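PDB 5EZM: 4-amino-4-deoxy-L-arabinose transferase or related glycosyltransferases of PMT family from Cupriavidus metallidurans, which probably transfers 4-amino-4-deoxy-L-arabinose from a polyprenyl-phosphate carrier to lipid A, as an integral-membrane GT-C glycosyltransferase with a bound zinc ion. Local coordinates for residues A[166-171]-A[349-354]; A[197-202]-A[209-214]; A[329-334]-A[354-359]. All blocks are in the same frame, centred on the assembly; numbering follows the deposited sequence.

Contact 1: residues A[166-171]-A[349-354]; sequences GVMSCV and IVPVIP. With DSL (mono-trans, octa-cis decaprenyl-phosphate), chain C.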
ATOM      1  N   GLY A 166       4.296  -1.392   7.883  1.00 59.74           N
ATOM      2  CA  GLY A 166       4.977  -0.537   8.840  1.00 59.52           C
ATOM      3  C   GLY A 166       4.745  -0.975  10.270  1.00 62.92           C
ATOM      4  O   GLY A 166       5.682  -1.017  11.078  1.00 65.24           O
ATOM      5  N   VAL A 167       3.500  -1.322  10.608  1.00 64.60           N
ATOM      6  CA  VAL A 167       3.239  -1.753  11.978  1.00 69.20           C
ATOM      7  C   VAL A 167       3.891  -3.107  12.252  1.00 70.62           C
ATOM      8  O   VAL A 167       4.414  -3.348  13.348  1.00 73.13           O
ATOM      9  CB  VAL A 167       1.726  -1.768  12.264  1.00 71.25           C
ATOM     10  CG1 VAL A 167       1.177  -0.355  12.211  1.00 70.09           C
ATOM     11  CG2 VAL A 167       1.000  -2.645  11.271  1.00 73.66           C
ATOM     12  N   MET A 168       3.897  -4.003  11.259  1.00 69.20           N
ATOM     13  CA  MET A 168       4.580  -5.277  11.450  1.00 68.62           C
ATOM     14  C   MET A 168       6.091  -5.094  11.494  1.00 66.86           C
ATOM     15  O   MET A 168       6.786  -5.838  12.199  1.00 69.22           O
ATOM     16  CB  MET A 168       4.181  -6.265  10.354  1.00 69.50           C
ATOM     17  CG  MET A 168       2.767  -6.807  10.514  1.00 71.65           C
ATOM     18  SD  MET A 168       2.418  -8.224   9.454  1.00 76.23           S
ATOM     19  CE  MET A 168       3.566  -9.432  10.117  1.00 80.21           C
ATOM     20  N   SER A 169       6.617  -4.108  10.761  1.00 63.36           N
ATOM     21  CA  SER A 169       8.020  -3.751  10.926  1.00 64.80           C
ATOM     22  C   SER A 169       8.292  -3.264  12.341  1.00 67.35           C
ATOM     23  O   SER A 169       9.396  -3.458  12.864  1.00 67.02           O
ATOM     24  CB  SER A 169       8.424  -2.685   9.907  1.00 63.74           C
ATOM     25  OG  SER A 169       7.932  -1.413  10.284  1.00 65.95           O
ATOM     26  N   CYS A 170       7.300  -2.634  12.976  1.00 68.79           N
ATOM     27  CA  CYS A 170       7.433  -2.330  14.397  1.00 71.41           C
ATOM     28  C   CYS A 170       7.416  -3.602  15.240  1.00 72.19           C
ATOM     29  O   CYS A 170       8.109  -3.679  16.259  1.00 74.78           O
ATOM     30  CB  CYS A 170       6.331  -1.373  14.846  1.00 72.55           C
ATOM     31  SG  CYS A 170       6.621   0.345  14.383  1.00 72.81           S
ATOM     32  N   VAL A 171       6.633  -4.608  14.838  1.00 70.11           N
ATOM     33  CA  VAL A 171       6.656  -5.885  15.554  1.00 71.21           C
ATOM     34  C   VAL A 171       8.061  -6.476  15.535  1.00 71.19           C
ATOM     35  O   VAL A 171       8.634  -6.813  16.581  1.00 72.77           O
ATOM     36  CB  VAL A 171       5.634  -6.867  14.950  1.00 71.51           C
ATOM     37  CG1 VAL A 171       5.656  -8.184  15.710  1.00 72.45           C
ATOM     38  CG2 VAL A 171       4.238  -6.267  14.959  1.00 71.63           C
ATOM     39  N   ILE A 349       3.114  -9.369   0.048  1.00 64.96           N
ATOM     40  CA  ILE A 349       4.520  -9.673   0.292  1.00 61.70           C
ATOM     41  C   ILE A 349       5.297  -8.483   0.840  1.00 60.95           C
ATOM     42  O   ILE A 349       6.464  -8.647   1.227  1.00 66.12           O
ATOM     43  CB  ILE A 349       5.177 -10.211  -0.997  1.00 58.00           C
ATOM     44  CG1 ILE A 349       6.262 -11.222  -0.649  1.00 61.38           C
ATOM     45  CG2 ILE A 349       5.763  -9.084  -1.827  1.00 56.09           C
ATOM     46  CD1 ILE A 349       5.786 -12.304   0.285  1.00 64.83           C
ATOM     47  N   VAL A 350       4.679  -7.299   0.921  1.00 55.33           N
ATOM     48  CA  VAL A 350       5.417  -6.109   1.364  1.00 52.74           C
ATOM     49  C   VAL A 350       6.025  -6.261   2.752  1.00 56.74           C
ATOM     50  O   VAL A 350       7.168  -5.822   2.949  1.00 58.36           O
ATOM     51  CB  VAL A 350       4.533  -4.860   1.230  1.00 47.91           C
ATOM     52  CG1 VAL A 350       5.268  -3.638   1.739  1.00 45.46           C
ATOM     53  CG2 VAL A 350       4.126  -4.650  -0.226  1.00 47.56           C
ATOM     54  N   PRO A 351       5.355  -6.855   3.753  1.00 58.98           N
ATOM     55  CA  PRO A 351       5.969  -6.948   5.093  1.00 59.55           C
ATOM     56  C   PRO A 351       7.336  -7.632   5.146  1.00 63.94           C
ATOM     57  O   PRO A 351       8.005  -7.530   6.184  1.00 65.61           O
ATOM     58  CB  PRO A 351       4.931  -7.740   5.895  1.00 56.15           C
ATOM     59  CG  PRO A 351       3.654  -7.367   5.285  1.00 54.98           C
ATOM     60  CD  PRO A 351       3.932  -7.241   3.806  1.00 57.90           C
ATOM     61  N   VAL A 352       7.781  -8.317   4.089  1.00 65.28           N
ATOM     62  CA  VAL A 352       9.109  -8.921   4.141  1.00 68.18           C
ATOM     63  C   VAL A 352      10.211  -7.908   3.861  1.00 67.42           C
ATOM     64  O   VAL A 352      11.373  -8.159   4.209  1.00 70.44           O
ATOM     65  CB  VAL A 352       9.245 -10.100   3.160  1.00 70.34           C
ATOM     66  CG1 VAL A 352       8.037 -11.012   3.249  1.00 72.89           C
ATOM     67  CG2 VAL A 352       9.450  -9.603   1.734  1.00 69.33           C
ATOM     68  N   ILE A 353       9.878  -6.763   3.257  1.00 62.54           N
ATOM     69  CA  ILE A 353      10.914  -5.820   2.829  1.00 61.70           C
ATOM     70  C   ILE A 353      11.717  -5.260   4.000  1.00 66.03           C
ATOM     71  O   ILE A 353      12.955  -5.236   3.911  1.00 68.51           O
ATOM     72  CB  ILE A 353      10.293  -4.715   1.955  1.00 58.43           C
ATOM     73  CG1 ILE A 353       9.623  -5.328   0.724  1.00 58.50           C
ATOM     74  CG2 ILE A 353      11.352  -3.702   1.538  1.00 55.88           C
ATOM     75  CD1 ILE A 353      10.574  -6.082  -0.180  1.00 59.43           C
ATOM     76  N   PRO A 354      11.104  -4.792   5.102  1.00 65.02           N
ATOM     77  CA  PRO A 354      11.929  -4.268   6.211  1.00 63.48           C
ATOM     78  C   PRO A 354      12.985  -5.249   6.690  1.00 63.84           C
ATOM     79  O   PRO A 354      14.155  -4.873   6.842  1.00 62.63           O
ATOM     80  CB  PRO A 354      10.891  -3.962   7.298  1.00 62.09           C
ATOM     81  CG  PRO A 354       9.642  -3.715   6.561  1.00 60.68           C
ATOM     82  CD  PRO A 354       9.665  -4.651   5.394  1.00 61.48           C
TER
HETATM   83  C21 DSL C 602       9.282 -12.790  14.862  1.00 81.97           C
HETATM   84  C22 DSL C 602       8.562 -11.897  15.857  1.00 82.64           C
HETATM   85  C23 DSL C 602       8.643 -10.382  15.715  1.00 84.58           C
HETATM   86  C24 DSL C 602       7.857 -12.448  16.858  1.00 81.65           C
HETATM   87  C25 DSL C 602       7.116 -11.546  17.878  1.00 80.59           C
HETATM   88  C26 DSL C 602       5.691 -12.127  18.092  1.00 80.40           C
HETATM   89  C27 DSL C 602       5.464 -12.425  19.613  1.00 81.00           C
HETATM   90  C28 DSL C 602       6.265 -11.640  20.680  1.00 81.50           C
HETATM   91  C29 DSL C 602       4.572 -13.363  19.989  1.00 82.52           C
HETATM   92  C30 DSL C 602       3.769 -14.146  18.918  1.00 83.52           C
HETATM   93  C31 DSL C 602       3.378 -15.559  19.466  1.00 83.68           C
HETATM   94  C32 DSL C 602       1.834 -15.790  19.298  1.00 83.34           C
HETATM   95  C33 DSL C 602       0.845 -15.187  20.313  1.00 82.79           C
HETATM   96  C34 DSL C 602       1.371 -16.532  18.263  1.00 83.61           C

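Contact 2: residues A[197-202]-A[209-214]; sequences AAMGVA and VGIALP. With DSL (mono-trans, octa-cis decaprenyl-phosphate), chain C; MPG ([(Z)-octadec-9-enyl] (2R)-2,3-bis(oxidanyl)propanoate), chain B.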
ATOM      1  N   ALA A 197       1.878  -4.569  21.469  1.00 77.93           N
ATOM      2  CA  ALA A 197       1.032  -3.456  21.058  1.00 75.73           C
ATOM      3  C   ALA A 197       1.038  -3.293  19.544  1.00 74.24           C
ATOM      4  O   ALA A 197      -0.019  -3.108  18.926  1.00 74.55           O
ATOM      5  CB  ALA A 197       1.496  -2.168  21.740  1.00 75.36           C
ATOM      6  N   ALA A 198       2.223  -3.367  18.929  1.00 72.60           N
ATOM      7  CA  ALA A 198       2.304  -3.287  17.474  1.00 70.04           C
ATOM      8  C   ALA A 198       1.508  -4.408  16.818  1.00 69.20           C
ATOM      9  O   ALA A 198       0.826  -4.186  15.810  1.00 65.16           O
ATOM     10  CB  ALA A 198       3.764  -3.324  17.023  1.00 70.86           C
ATOM     11  N   MET A 199       1.574  -5.619  17.378  1.00 72.78           N
ATOM     12  CA  MET A 199       0.754  -6.710  16.858  1.00 72.61           C
ATOM     13  C   MET A 199      -0.728  -6.383  16.969  1.00 70.64           C
ATOM     14  O   MET A 199      -1.514  -6.706  16.068  1.00 69.68           O
ATOM     15  CB  MET A 199       1.075  -8.014  17.589  1.00 75.29           C
ATOM     16  CG  MET A 199       2.319  -8.715  17.066  1.00 77.33           C
ATOM     17  SD  MET A 199       2.558 -10.358  17.764  1.00 81.26           S
ATOM     18  CE  MET A 199       3.011  -9.939  19.445  1.00 83.76           C
ATOM     19  N   GLY A 200      -1.127  -5.732  18.064  1.00 69.92           N
ATOM     20  CA  GLY A 200      -2.513  -5.315  18.197  1.00 70.66           C
ATOM     21  C   GLY A 200      -2.932  -4.340  17.113  1.00 70.85           C
ATOM     22  O   GLY A 200      -3.977  -4.508  16.474  1.00 73.44           O
ATOM     23  N   VAL A 201      -2.116  -3.307  16.887  1.00 67.27           N
ATOM     24  CA  VAL A 201      -2.407  -2.353  15.819  1.00 64.85           C
ATOM     25  C   VAL A 201      -2.500  -3.070  14.477  1.00 68.44           C
ATOM     26  O   VAL A 201      -3.368  -2.764  13.650  1.00 68.65           O
ATOM     27  CB  VAL A 201      -1.346  -1.238  15.793  1.00 61.95           C
ATOM     28  CG1 VAL A 201      -1.640  -0.254  14.670  1.00 59.13           C
ATOM     29  CG2 VAL A 201      -1.283  -0.524  17.136  1.00 61.01           C
ATOM     30  N   ALA A 202      -1.615  -4.045  14.247  1.00 70.45           N
ATOM     31  CA  ALA A 202      -1.641  -4.786  12.990  1.00 69.48           C
ATOM     32  C   ALA A 202      -2.945  -5.558  12.834  1.00 71.12           C
ATOM     33  O   ALA A 202      -3.522  -5.607  11.740  1.00 69.13           O
ATOM     34  CB  ALA A 202      -0.442  -5.731  12.909  1.00 68.13           C
ATOM     35  N   VAL A 209      -3.743 -11.756  10.555  1.00 75.61           N
ATOM     36  CA  VAL A 209      -2.408 -11.819   9.962  1.00 77.42           C
ATOM     37  C   VAL A 209      -1.378 -11.237  10.919  1.00 73.57           C
ATOM     38  O   VAL A 209      -0.338 -11.849  11.194  1.00 74.64           O
ATOM     39  CB  VAL A 209      -2.391 -11.078   8.613  1.00 81.02           C
ATOM     40  CG1 VAL A 209      -1.181 -11.491   7.790  1.00 82.14           C
ATOM     41  CG2 VAL A 209      -3.692 -11.318   7.856  1.00 83.14           C
ATOM     42  N   GLY A 210      -1.680 -10.061  11.472  1.00 69.74           N
ATOM     43  CA  GLY A 210      -0.756  -9.349  12.335  1.00 69.79           C
ATOM     44  C   GLY A 210      -0.265 -10.140  13.527  1.00 71.80           C
ATOM     45  O   GLY A 210       0.740  -9.761  14.136  1.00 73.09           O
ATOM     46  N   ILE A 211      -0.948 -11.225  13.885  1.00 72.09           N
ATOM     47  CA  ILE A 211      -0.459 -12.112  14.930  1.00 72.40           C
ATOM     48  C   ILE A 211      -0.129 -13.503  14.401  1.00 73.39           C
ATOM     49  O   ILE A 211       0.701 -14.196  15.011  1.00 75.24           O
ATOM     50  CB  ILE A 211      -1.452 -12.204  16.108  1.00 72.68           C
ATOM     51  CG1 ILE A 211      -0.759 -12.787  17.348  1.00 74.68           C
ATOM     52  CG2 ILE A 211      -2.676 -13.018  15.727  1.00 72.32           C
ATOM     53  CD1 ILE A 211      -1.600 -12.768  18.604  1.00 75.00           C
ATOM     54  N   ALA A 212      -0.707 -13.918  13.272  1.00 72.86           N
ATOM     55  CA  ALA A 212      -0.430 -15.254  12.754  1.00 74.74           C
ATOM     56  C   ALA A 212       0.968 -15.329  12.157  1.00 75.55           C
ATOM     57  O   ALA A 212       1.729 -16.261  12.446  1.00 78.84           O
ATOM     58  CB  ALA A 212      -1.483 -15.646  11.720  1.00 75.13           C
ATOM     59  N   LEU A 213       1.324 -14.355  11.320  1.00 72.99           N
ATOM     60  CA  LEU A 213       2.660 -14.345  10.727  1.00 75.16           C
ATOM     61  C   LEU A 213       3.769 -14.220  11.763  1.00 79.93           C
ATOM     62  O   LEU A 213       4.741 -14.993  11.682  1.00 82.94           O
ATOM     63  CB  LEU A 213       2.750 -13.237   9.674  1.00 73.68           C
ATOM     64  CG  LEU A 213       2.134 -13.599   8.328  1.00 74.90           C
ATOM     65  CD1 LEU A 213       2.287 -12.450   7.346  1.00 74.61           C
ATOM     66  CD2 LEU A 213       2.794 -14.856   7.799  1.00 75.85           C
ATOM     67  N   PRO A 214       3.713 -13.300  12.738  1.00 78.98           N
ATOM     68  CA  PRO A 214       4.772 -13.295  13.765  1.00 81.42           C
ATOM     69  C   PRO A 214       4.911 -14.628  14.475  1.00 83.92           C
ATOM     70  O   PRO A 214       6.006 -15.210  14.484  1.00 86.74           O
ATOM     71  CB  PRO A 214       4.325 -12.174  14.714  1.00 80.09           C
ATOM     72  CG  PRO A 214       3.535 -11.268  13.862  1.00 76.71           C
ATOM     73  CD  PRO A 214       2.790 -12.166  12.920  1.00 76.62           C
TER
HETATM   74  C21 DSL C 602       9.282 -12.790  14.862  1.00 81.97           C
HETATM   75  C22 DSL C 602       8.562 -11.897  15.857  1.00 82.64           C
HETATM   76  C23 DSL C 602       8.643 -10.382  15.715  1.00 84.58           C
HETATM   77  C24 DSL C 602       7.857 -12.448  16.858  1.00 81.65           C
HETATM   78  C25 DSL C 602       7.116 -11.546  17.878  1.00 80.59           C
HETATM   79  C26 DSL C 602       5.691 -12.127  18.092  1.00 80.40           C
HETATM   80  C27 DSL C 602       5.464 -12.425  19.613  1.00 81.00           C
HETATM   81  C28 DSL C 602       6.265 -11.640  20.680  1.00 81.50           C
HETATM   82  C29 DSL C 602       4.572 -13.363  19.989  1.00 82.52           C
HETATM   83  C30 DSL C 602       3.769 -14.146  18.918  1.00 83.52           C
HETATM   84  C31 DSL C 602       3.378 -15.559  19.466  1.00 83.68           C
HETATM   85  C32 DSL C 602       1.834 -15.790  19.298  1.00 83.34           C
HETATM   86  C33 DSL C 602       0.845 -15.187  20.313  1.00 82.79           C
HETATM   87  C34 DSL C 602       1.371 -16.532  18.263  1.00 83.61           C
HETATM   88  C2  MPG B 645      -5.266 -16.287   9.707  1.00 85.22           C
HETATM   89  C3  MPG B 645      -4.528 -16.217   8.375  1.00 85.23           C
HETATM   90  C4  MPG B 645      -5.188 -15.248   7.404  1.00 84.05           C
HETATM   91  C5  MPG B 645      -4.330 -14.969   6.159  1.00 82.09           C
HETATM   92  C6  MPG B 645      -4.902 -13.821   5.313  1.00 80.77           C
HETATM   93  C7  MPG B 645      -3.802 -13.012   4.601  1.00 80.43           C
HETATM   94  C8  MPG B 645      -4.260 -11.571   4.268  1.00 80.43           C
HETATM   95  C9  MPG B 645      -3.091 -10.552   4.283  1.00 79.46           C
HETATM   96  C1  MPG B 645      -4.782 -17.440  10.591  1.00 85.24           C

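Contact 3: residues A[329-334]-A[354-359]; sequences IWAIAI and PALGIL. With DSL (mono-trans, octa-cis decaprenyl-phosphate), chain C.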
ATOM      1  N   ILE A 329      14.292 -15.538   8.775  1.00 80.82           N
ATOM      2  CA  ILE A 329      13.127 -16.396   8.962  1.00 80.85           C
ATOM      3  C   ILE A 329      11.843 -15.593   8.801  1.00 78.92           C
ATOM      4  O   ILE A 329      10.826 -16.118   8.336  1.00 80.62           O
ATOM      5  CB  ILE A 329      13.204 -17.101  10.329  1.00 81.64           C
ATOM      6  CG1 ILE A 329      14.389 -18.068  10.352  1.00 83.93           C
ATOM      7  CG2 ILE A 329      11.913 -17.841  10.634  1.00 81.97           C
ATOM      8  CD1 ILE A 329      14.560 -18.803  11.661  1.00 87.15           C
ATOM      9  N   TRP A 330      11.867 -14.312   9.172  1.00 75.44           N
ATOM     10  CA  TRP A 330      10.744 -13.424   8.892  1.00 69.98           C
ATOM     11  C   TRP A 330      10.441 -13.390   7.398  1.00 68.11           C
ATOM     12  O   TRP A 330       9.353 -13.785   6.956  1.00 70.02           O
ATOM     13  CB  TRP A 330      11.067 -12.026   9.428  1.00 66.55           C
ATOM     14  CG  TRP A 330       9.987 -11.005   9.281  1.00 61.85           C
ATOM     15  CD1 TRP A 330       9.724 -10.238   8.184  1.00 58.76           C
ATOM     16  CD2 TRP A 330       9.043 -10.612  10.282  1.00 59.09           C
ATOM     17  NE1 TRP A 330       8.664  -9.400   8.436  1.00 54.94           N
ATOM     18  CE2 TRP A 330       8.229  -9.612   9.719  1.00 55.05           C
ATOM     19  CE3 TRP A 330       8.799 -11.016  11.598  1.00 58.33           C
ATOM     20  CZ2 TRP A 330       7.191  -9.012  10.424  1.00 53.04           C
ATOM     21  CZ3 TRP A 330       7.770 -10.417  12.293  1.00 55.37           C
ATOM     22  CH2 TRP A 330       6.979  -9.427  11.707  1.00 52.64           C
ATOM     23  N   ALA A 331      11.423 -12.961   6.600  1.00 66.19           N
ATOM     24  CA  ALA A 331      11.214 -12.810   5.162  1.00 65.06           C
ATOM     25  C   ALA A 331      10.850 -14.138   4.504  1.00 68.30           C
ATOM     26  O   ALA A 331       9.887 -14.217   3.730  1.00 68.40           O
ATOM     27  CB  ALA A 331      12.463 -12.212   4.518  1.00 63.31           C
ATOM     28  N   ILE A 332      11.609 -15.195   4.799  1.00 70.71           N
ATOM     29  CA  ILE A 332      11.395 -16.475   4.128  1.00 74.94           C
ATOM     30  C   ILE A 332      10.056 -17.079   4.538  1.00 77.34           C
ATOM     31  O   ILE A 332       9.276 -17.532   3.691  1.00 78.81           O
ATOM     32  CB  ILE A 332      12.559 -17.439   4.418  1.00 78.66           C
ATOM     33  CG1 ILE A 332      13.870 -16.883   3.859  1.00 79.79           C
ATOM     34  CG2 ILE A 332      12.271 -18.811   3.825  1.00 79.03           C
ATOM     35  CD1 ILE A 332      15.102 -17.643   4.319  1.00 80.98           C
ATOM     36  N   ALA A 333       9.772 -17.094   5.842  1.00 75.92           N
ATOM     37  CA  ALA A 333       8.537 -17.702   6.326  1.00 75.18           C
ATOM     38  C   ALA A 333       7.313 -16.977   5.782  1.00 74.10           C
ATOM     39  O   ALA A 333       6.359 -17.610   5.315  1.00 76.95           O
ATOM     40  CB  ALA A 333       8.521 -17.714   7.853  1.00 76.85           C
ATOM     41  N   ILE A 334       7.315 -15.642   5.832  1.00 70.30           N
ATOM     42  CA  ILE A 334       6.171 -14.904   5.306  1.00 67.37           C
ATOM     43  C   ILE A 334       6.052 -15.105   3.798  1.00 69.59           C
ATOM     44  O   ILE A 334       4.944 -15.262   3.259  1.00 69.66           O
ATOM     45  CB  ILE A 334       6.284 -13.417   5.687  1.00 62.47           C
ATOM     46  CG1 ILE A 334       6.132 -13.259   7.201  1.00 63.14           C
ATOM     47  CG2 ILE A 334       5.238 -12.594   4.966  1.00 59.64           C
ATOM     48  CD1 ILE A 334       6.327 -11.848   7.691  1.00 63.03           C
ATOM     49  N   PRO A 354      11.104  -4.792   5.102  1.00 65.02           N
ATOM     50  CA  PRO A 354      11.929  -4.268   6.211  1.00 63.48           C
ATOM     51  C   PRO A 354      12.985  -5.249   6.690  1.00 63.84           C
ATOM     52  O   PRO A 354      14.155  -4.873   6.842  1.00 62.63           O
ATOM     53  CB  PRO A 354      10.891  -3.962   7.298  1.00 62.09           C
ATOM     54  CG  PRO A 354       9.642  -3.715   6.561  1.00 60.68           C
ATOM     55  CD  PRO A 354       9.665  -4.651   5.394  1.00 61.48           C
ATOM     56  N   ALA A 355      12.601  -6.509   6.920  1.00 64.67           N
ATOM     57  CA  ALA A 355      13.569  -7.523   7.320  1.00 67.66           C
ATOM     58  C   ALA A 355      14.708  -7.613   6.313  1.00 67.40           C
ATOM     59  O   ALA A 355      15.889  -7.560   6.684  1.00 67.19           O
ATOM     60  CB  ALA A 355      12.875  -8.877   7.476  1.00 69.15           C
ATOM     61  N   LEU A 356      14.366  -7.729   5.025  1.00 64.42           N
ATOM     62  CA  LEU A 356      15.378  -7.693   3.974  1.00 60.22           C
ATOM     63  C   LEU A 356      16.275  -6.473   4.131  1.00 62.17           C
ATOM     64  O   LEU A 356      17.507  -6.580   4.055  1.00 66.74           O
ATOM     65  CB  LEU A 356      14.712  -7.696   2.599  1.00 52.75           C
ATOM     66  CG  LEU A 356      13.942  -8.961   2.227  1.00 49.83           C
ATOM     67  CD1 LEU A 356      13.312  -8.808   0.854  1.00 48.39           C
ATOM     68  CD2 LEU A 356      14.853 -10.181   2.276  1.00 48.48           C
ATOM     69  N   GLY A 357      15.668  -5.307   4.382  1.00 58.74           N
ATOM     70  CA  GLY A 357      16.455  -4.112   4.641  1.00 60.08           C
ATOM     71  C   GLY A 357      17.527  -4.343   5.683  1.00 64.70           C
ATOM     72  O   GLY A 357      18.714  -4.097   5.441  1.00 66.11           O
ATOM     73  N   ILE A 358      17.128  -4.871   6.847  1.00 64.67           N
ATOM     74  CA  ILE A 358      18.098  -5.194   7.892  1.00 63.42           C
ATOM     75  C   ILE A 358      19.215  -6.050   7.316  1.00 65.42           C
ATOM     76  O   ILE A 358      20.402  -5.722   7.443  1.00 67.91           O
ATOM     77  CB  ILE A 358      17.406  -5.896   9.072  1.00 62.31           C
ATOM     78  CG1 ILE A 358      16.321  -4.998   9.668  1.00 60.34           C
ATOM     79  CG2 ILE A 358      18.427  -6.295  10.133  1.00 63.43           C
ATOM     80  CD1 ILE A 358      15.620  -5.615  10.858  1.00 62.01           C
ATOM     81  N   LEU A 359      18.848  -7.139   6.636  1.00 66.46           N
ATOM     82  CA  LEU A 359      19.857  -8.001   6.035  1.00 68.51           C
ATOM     83  C   LEU A 359      20.740  -7.208   5.081  1.00 68.87           C
ATOM     84  O   LEU A 359      21.974  -7.270   5.162  1.00 70.72           O
ATOM     85  CB  LEU A 359      19.193  -9.176   5.316  1.00 68.61           C
ATOM     86  CG  LEU A 359      18.484 -10.180   6.228  1.00 69.91           C
ATOM     87  CD1 LEU A 359      18.013 -11.398   5.443  1.00 68.86           C
ATOM     88  CD2 LEU A 359      19.400 -10.593   7.369  1.00 73.29           C
TER
HETATM   89  C21 DSL C 602       9.282 -12.790  14.862  1.00 81.97           C
HETATM   90  C22 DSL C 602       8.562 -11.897  15.857  1.00 82.64           C
HETATM   91  C23 DSL C 602       8.643 -10.382  15.715  1.00 84.58           C
HETATM   92  C24 DSL C 602       7.857 -12.448  16.858  1.00 81.65           C
HETATM   93  C25 DSL C 602       7.116 -11.546  17.878  1.00 80.59           C
HETATM   94  C26 DSL C 602       5.691 -12.127  18.092  1.00 80.40           C
HETATM   95  C27 DSL C 602       5.464 -12.425  19.613  1.00 81.00           C
HETATM   96  C28 DSL C 602       6.265 -11.640  20.680  1.00 81.50           C
HETATM   97  C29 DSL C 602       4.572 -13.363  19.989  1.00 82.52           C
HETATM   98  C30 DSL C 602       3.769 -14.146  18.918  1.00 83.52           C
HETATM   99  C31 DSL C 602       3.378 -15.559  19.466  1.00 83.68           C
HETATM  100  C32 DSL C 602       1.834 -15.790  19.298  1.00 83.34           C
HETATM  101  C33 DSL C 602       0.845 -15.187  20.313  1.00 82.79           C
HETATM  102  C34 DSL C 602       1.371 -16.532  18.263  1.00 83.61           C

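Contact 1: residues A[166-171]-A[349-354]
Ser169 meets Pro354, and one residue earlier Met168 reaches Pro351. The CB atoms of Pro351 and Pro354 both point toward helix 160-178, and each ring lies against it. Ser169 presents its methylene rather than its hydroxyl. Its CB lies 3.7 Å from Pro354 CG, and Pro354 CB is almost as near. The hydroxyl is turned back into its own helix, with chi1 at 76° and OG between the backbone N and the carbonyl carbon. It faces Gly166 O, and the modelled bond is too short for its length to be trusted. Met168 leaves its helix with CG anti to the carbonyl carbon (chi1 -73°) and runs on extended (chi2 -167°), which brings SD to 4.4 Å from Pro351 CB, a loose touch. No hydrogen bond joins the segments.

Pro351 is the third residue of a type I turn from Ile349 to Val352. Pro354 lies three residues on, in helix 352-365. The prolines therefore serve as two compact blocks set against consecutive residues of the other helix. Val171 takes no part in this packing. It faces the bound decaprenyl phosphate, with CG1 3.7 Å from its C23, and it also touches Ala198 and Met199 of helix 185-206. This is buried apolar packing of transmembrane helices in the membrane domain of the GT-C fold, beside the polyprenyl-phosphate pocket.

Contact 2: residues A[197-202]-A[209-214]
Met199 is the first residue of 197-202 to touch 209-214, and its side chain runs across the start of the second helix. CG sits 3.5 Å from the carbonyl oxygen of Gly210. Further out, SD comes to 4.1 Å from Ile211 CG1 and 4.0 Å from Pro214 CB. The methionine chain and the proline ring pass alongside one another, running opposite ways. A bend at chi3, -71°, turns the methyl to the bound decaprenyl phosphate, where CE lies 3.5 Å from C27. Pro214 CB and Ile211 CD1 touch the same polyprenyl chain, so the three side chains line part of its pocket.

The segments belong to successive helices, 185-206 and 209-224. They are joined by a short turn at Gly207 and Leu208, beside the bound phosphocholine, and splay apart within the GT-C membrane domain. The N-to-C directions of the short segments differ by 128°, and their axes approach to 8.1 Å. The second helix kinks at Pro214, because a proline N carries no hydrogen to bond back along the helix.

One turn on from Met199, Ala202 takes over. Its CB rests on Gly210 CA at 3.7 Å, close to where a side chain on Gly210 would stand. The two CA atoms are 4.7 Å apart. On another side of 209-214, Val209 CG2 lies 3.6 Å from C8 of a bound octadecenyl lipid (MPG).

Contact 3: residues A[329-334]-A[354-359]
Ala355 CB is the bump here, and Trp330 with Ala331 makes the hollow that receives it. The segments come from helices 323-339 and 352-365, an antiparallel pair of transmembrane helices in the GT-C membrane domain. Their segment axes cross at -141° and come within 8.9 Å of each other. Small residues sit at the point of closest backbone approach, between Ala331 and Ala355.

The methyl of Ala355 lies against the five-membered side of the indole, 3.5 Å from Trp330 CD1. It meets the ring obliquely. It also borders Ala331, whose CB is 4.5 Å away. The methyl of Ala331 in turn projects between Ala355 and the end of Leu356. Leu356 CD2 lies 3.9 Å from Ala331 CB, so only the branch tip of the leucine reaches the alanine methyl. These contacts are all apolar.

Trp330 is set across the groove by its first torsion, with CG anti to the backbone N at chi1 -177°. Ile334 CD1 packs over one face of the ring, 3.4 Å above its plane and toward the rim. The indole N-H is used as well: Trp330 NE1 is hydrogen-bonded to Pro351 O at 3.0 Å. With Ile334 on one face, this bond would restrain the turn of the ring. A leucine in place of Trp330 would probably leave Pro351 O without this donor, uncover Ala355 CB, and open a gap beside the lipid chain.

The far side of the indole belongs to the polyprenyl-phosphate pocket. C21 of the decaprenyl phosphate lies in the ring plane at the edge, 3.7 Å from Trp330 CE3, and C23 approaches obliquely, 3.5 Å from Trp330 CZ3.

All three contacts are buried in the membrane domain; none is a surface contact. Contacts 1 and 3 both use helix 352-365 and share Pro354. Contact 1 sets that helix against helix 160-178, contact 3 against helix 323-339. Contact 2 joins helices 185-206 and 209-224 and meets contact 1 through Val171 and Ala198. Leu213 and Ile334 join contacts 2 and 3. No hydrogen bond crosses within any pair; the polar tie runs between contacts 1 and 3, from the indole of Trp330 to Pro351. Contact 1 relies on prolines, contact 2 on a methionine against proline and isoleucine, with an alanine on a glycine, and contact 3 on alanines beside a tryptophan. Each also touches the decaprenyl phosphate.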